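Local coordinates for terminase, large subunit (Bacillus phage spp1, PDB 2WBN), which drives viral DNA into empty capsids with ATP and cuts the genome to start and end packaging, the cutting done by this metal-dependent nuclease domain, at residues E144-E149 and Y197-D202. Sequence-based numbering, arbitrary orientation.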
ATOM      1  N   GLU A 144       1.843   8.398   7.041  1.00 50.21           N
ATOM      2  CA  GLU A 144       2.137   9.109   5.799  1.00 50.32           C
ATOM      3  C   GLU A 144       3.457   9.847   5.894  1.00 49.86           C
ATOM      4  O   GLU A 144       4.223   9.881   4.920  1.00 49.58           O
ATOM      5  CB  GLU A 144       1.012  10.083   5.456  1.00 50.93           C
ATOM      6  CG  GLU A 144      -0.326   9.359   5.162  1.00 51.86           C
ATOM      7  CD  GLU A 144      -1.524  10.291   4.960  1.00 54.69           C
ATOM      8  OE1 GLU A 144      -1.430  11.498   5.273  1.00 54.58           O
ATOM      9  OE2 GLU A 144      -2.580   9.790   4.479  1.00 56.57           O
ATOM     10  N   ARG A 145       3.708  10.456   7.051  1.00 48.41           N
ATOM     11  CA  ARG A 145       4.975  11.123   7.318  1.00 48.48           C
ATOM     12  C   ARG A 145       6.123  10.132   7.256  1.00 47.52           C
ATOM     13  O   ARG A 145       7.174  10.438   6.701  1.00 47.75           O
ATOM     14  CB  ARG A 145       4.964  11.823   8.691  1.00 48.92           C
ATOM     15  CG  ARG A 145       6.253  12.615   8.969  1.00 50.75           C
ATOM     16  CD  ARG A 145       6.273  13.317  10.338  1.00 53.64           C
ATOM     17  NE  ARG A 145       7.637  13.728  10.701  1.00 55.86           N
ATOM     18  CZ  ARG A 145       7.962  14.514  11.729  1.00 57.33           C
ATOM     19  NH1 ARG A 145       7.027  15.021  12.529  1.00 57.58           N
ATOM     20  NH2 ARG A 145       9.239  14.809  11.952  1.00 58.41           N
ATOM     21  N   TRP A 146       5.930   8.940   7.808  1.00 46.80           N
ATOM     22  CA  TRP A 146       6.977   7.926   7.757  1.00 46.67           C
ATOM     23  C   TRP A 146       7.339   7.598   6.315  1.00 46.48           C
ATOM     24  O   TRP A 146       8.526   7.558   5.936  1.00 44.18           O
ATOM     25  CB  TRP A 146       6.553   6.667   8.499  1.00 47.15           C
ATOM     26  CG  TRP A 146       7.654   5.654   8.621  1.00 47.29           C
ATOM     27  CD1 TRP A 146       8.601   5.577   9.605  1.00 46.94           C
ATOM     28  CD2 TRP A 146       7.912   4.575   7.727  1.00 45.81           C
ATOM     29  NE1 TRP A 146       9.426   4.505   9.378  1.00 46.45           N
ATOM     30  CE2 TRP A 146       9.020   3.868   8.235  1.00 46.69           C
ATOM     31  CE3 TRP A 146       7.304   4.127   6.547  1.00 45.62           C
ATOM     32  CZ2 TRP A 146       9.546   2.743   7.594  1.00 47.31           C
ATOM     33  CZ3 TRP A 146       7.822   3.007   5.915  1.00 46.81           C
ATOM     34  CH2 TRP A 146       8.926   2.324   6.443  1.00 46.68           C
ATOM     35  N   LEU A 147       6.319   7.389   5.489  1.00 46.45           N
ATOM     36  CA  LEU A 147       6.558   7.141   4.070  1.00 47.00           C
ATOM     37  C   LEU A 147       7.297   8.313   3.385  1.00 47.24           C
ATOM     38  O   LEU A 147       8.222   8.100   2.584  1.00 47.78           O
ATOM     39  CB  LEU A 147       5.236   6.833   3.362  1.00 47.02           C
ATOM     40  CG  LEU A 147       4.561   5.494   3.681  1.00 47.09           C
ATOM     41  CD1 LEU A 147       3.167   5.481   3.054  1.00 44.17           C
ATOM     42  CD2 LEU A 147       5.405   4.299   3.188  1.00 44.57           C
ATOM     43  N   ASP A 148       6.901   9.543   3.705  1.00 47.50           N
ATOM     44  CA  ASP A 148       7.515  10.733   3.123  1.00 47.62           C
ATOM     45  C   ASP A 148       8.972  10.932   3.555  1.00 48.04           C
ATOM     46  O   ASP A 148       9.755  11.563   2.841  1.00 47.62           O
ATOM     47  CB  ASP A 148       6.715  11.976   3.489  1.00 48.31           C
ATOM     48  CG  ASP A 148       7.313  13.250   2.921  1.00 48.99           C
ATOM     49  OD1 ASP A 148       7.153  13.519   1.713  1.00 53.88           O
ATOM     50  OD2 ASP A 148       7.923  14.002   3.691  1.00 49.56           O
ATOM     51  N   GLU A 149       9.333  10.387   4.712  1.00 48.12           N
ATOM     52  CA  GLU A 149      10.690  10.529   5.215  1.00 48.69           C
ATOM     53  C   GLU A 149      11.660   9.457   4.718  1.00 47.85           C
ATOM     54  O   GLU A 149      12.838   9.493   5.051  1.00 47.48           O
ATOM     55  CB  GLU A 149      10.679  10.624   6.740  1.00 49.36           C
ATOM     56  CG  GLU A 149      10.643  12.076   7.201  1.00 51.36           C
ATOM     57  CD  GLU A 149      10.139  12.241   8.611  1.00 55.16           C
ATOM     58  OE1 GLU A 149       9.918  11.221   9.304  1.00 55.88           O
ATOM     59  OE2 GLU A 149       9.946  13.407   9.018  1.00 57.77           O
ATOM     60  N   TYR A 197      -0.693   0.527   5.912  1.00 46.93           N
ATOM     61  CA  TYR A 197      -0.972  -0.697   6.669  1.00 46.33           C
ATOM     62  C   TYR A 197       0.208  -1.654   6.534  1.00 46.27           C
ATOM     63  O   TYR A 197       0.671  -2.190   7.517  1.00 46.00           O
ATOM     64  CB  TYR A 197      -2.226  -1.444   6.208  1.00 45.52           C
ATOM     65  CG  TYR A 197      -3.459  -0.611   5.993  1.00 45.33           C
ATOM     66  CD1 TYR A 197      -3.742   0.490   6.799  1.00 46.59           C
ATOM     67  CD2 TYR A 197      -4.373  -0.954   4.996  1.00 47.32           C
ATOM     68  CE1 TYR A 197      -4.892   1.239   6.600  1.00 48.23           C
ATOM     69  CE2 TYR A 197      -5.490  -0.208   4.766  1.00 45.62           C
ATOM     70  CZ  TYR A 197      -5.759   0.880   5.577  1.00 47.11           C
ATOM     71  OH  TYR A 197      -6.894   1.598   5.350  1.00 49.38           O
ATOM     72  N   ALA A 198       0.696  -1.840   5.309  1.00 46.19           N
ATOM     73  CA  ALA A 198       1.753  -2.814   5.038  1.00 46.43           C
ATOM     74  C   ALA A 198       3.007  -2.553   5.873  1.00 47.19           C
ATOM     75  O   ALA A 198       3.684  -3.498   6.279  1.00 47.99           O
ATOM     76  CB  ALA A 198       2.105  -2.824   3.549  1.00 45.93           C
ATOM     77  N   PHE A 199       3.311  -1.275   6.104  1.00 47.50           N
ATOM     78  CA  PHE A 199       4.499  -0.853   6.859  1.00 47.99           C
ATOM     79  C   PHE A 199       4.250  -0.405   8.299  1.00 48.28           C
ATOM     80  O   PHE A 199       5.156   0.147   8.930  1.00 48.07           O
ATOM     81  CB  PHE A 199       5.188   0.279   6.113  1.00 48.22           C
ATOM     82  CG  PHE A 199       5.924  -0.188   4.911  1.00 48.20           C
ATOM     83  CD1 PHE A 199       5.313  -0.193   3.670  1.00 48.27           C
ATOM     84  CD2 PHE A 199       7.202  -0.702   5.033  1.00 48.87           C
ATOM     85  CE1 PHE A 199       6.001  -0.653   2.545  1.00 48.28           C
ATOM     86  CE2 PHE A 199       7.881  -1.160   3.917  1.00 48.49           C
ATOM     87  CZ  PHE A 199       7.273  -1.148   2.685  1.00 48.58           C
ATOM     88  N   GLU A 200       3.055  -0.646   8.838  1.00 48.95           N
ATOM     89  CA  GLU A 200       2.751  -0.144  10.187  1.00 49.35           C
ATOM     90  C   GLU A 200       3.707  -0.672  11.266  1.00 49.73           C
ATOM     91  O   GLU A 200       3.999   0.037  12.220  1.00 49.79           O
ATOM     92  CB  GLU A 200       1.281  -0.391  10.574  1.00 49.00           C
ATOM     93  CG  GLU A 200       0.910  -1.842  10.820  1.00 49.60           C
ATOM     94  CD  GLU A 200      -0.402  -2.004  11.590  1.00 48.99           C
ATOM     95  OE1 GLU A 200      -1.222  -1.063  11.652  1.00 48.84           O
ATOM     96  OE2 GLU A 200      -0.603  -3.096  12.148  1.00 49.07           O
ATOM     97  N   ARG A 201       4.194  -1.906  11.115  1.00 50.59           N
ATOM     98  CA  ARG A 201       5.079  -2.514  12.133  1.00 51.24           C
ATOM     99  C   ARG A 201       6.535  -2.066  12.001  1.00 52.17           C
ATOM    100  O   ARG A 201       7.364  -2.430  12.832  1.00 51.85           O
ATOM    101  CB  ARG A 201       5.054  -4.049  12.074  1.00 51.31           C
ATOM    102  CG  ARG A 201       3.677  -4.706  11.956  1.00 52.40           C
ATOM    103  CD  ARG A 201       2.747  -4.347  13.106  1.00 53.91           C
ATOM    104  NE  ARG A 201       1.361  -4.729  12.818  1.00 55.10           N
ATOM    105  CZ  ARG A 201       0.878  -5.971  12.879  1.00 56.54           C
ATOM    106  NH1 ARG A 201       1.656  -6.990  13.238  1.00 57.23           N
ATOM    107  NH2 ARG A 201      -0.407  -6.194  12.594  1.00 56.56           N
ATOM    108  N   ASP A 202       6.861  -1.304  10.959  1.00 52.92           N
ATOM    109  CA  ASP A 202       8.245  -0.908  10.724  1.00 54.28           C
ATOM    110  C   ASP A 202       8.535   0.516  11.177  1.00 55.29           C
ATOM    111  O   ASP A 202       9.641   0.998  11.006  1.00 55.15           O
ATOM    112  CB  ASP A 202       8.576  -1.061   9.248  1.00 53.94           C
ATOM    113  CG  ASP A 202       8.538  -2.499   8.798  1.00 54.23           C
ATOM    114  OD1 ASP A 202       7.591  -2.884   8.077  1.00 51.73           O
ATOM    115  OD2 ASP A 202       9.470  -3.250   9.156  1.00 52.86           O
TER
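The six-membered ring of Trp146 and the ring of Phe199 meet obliquely, neither stacked nor edge-to-face: their planes are inclined at 32° and their centroids stand 5.6 Å apart. Two other aromatic rings, those of Trp69 and Tyr71, pack edge-to-face with Phe199. This cluster belongs to the RNase H-like nuclease domain, and it joins the last turn of helix 140-148 to the C-terminal end of helix 190-198, with strands 64-72 and 77-86 of the central sheet alongside. Ile78 of strand 77-86 touches both Leu147 and Phe199, linking the two helix ends to the sheet.

The benzo part of the indole makes the contact with Phe199. With CG of Trp146 anti to the backbone N (chi1 -173°), the ring system reaches across from its helix, and its CZ3 comes 3.8 Å from Phe199 CB. Trp146 CH2 lies 3.8 Å from Phe199 CD2. Phe199, the first residue to leave helical geometry after helix 190-198, points its CB toward the tryptophan just where the chain turns. A backbone bond from Asp202 N to Phe199 O, 3.0 Å long, closes the next turn, and Asp202 follows beside the indole. The carboxylate of Asp202 is engaged elsewhere, in a salt bridge with Arg52.

Helix 190-198 also carries His190 and Asp193, which bind the second manganese ion of the nuclease site, and the Phe199 side chain lies about 11 Å from that of Asp193; the contact thus packs the far end of a metal-binding helix without entering the site. No hydrogen bond crosses between the segments: the NE1-CE2-CZ2 side of the indole meets the carbonyl oxygen Asp202 O, obliquely placed 3.8 Å from Trp146 CZ2.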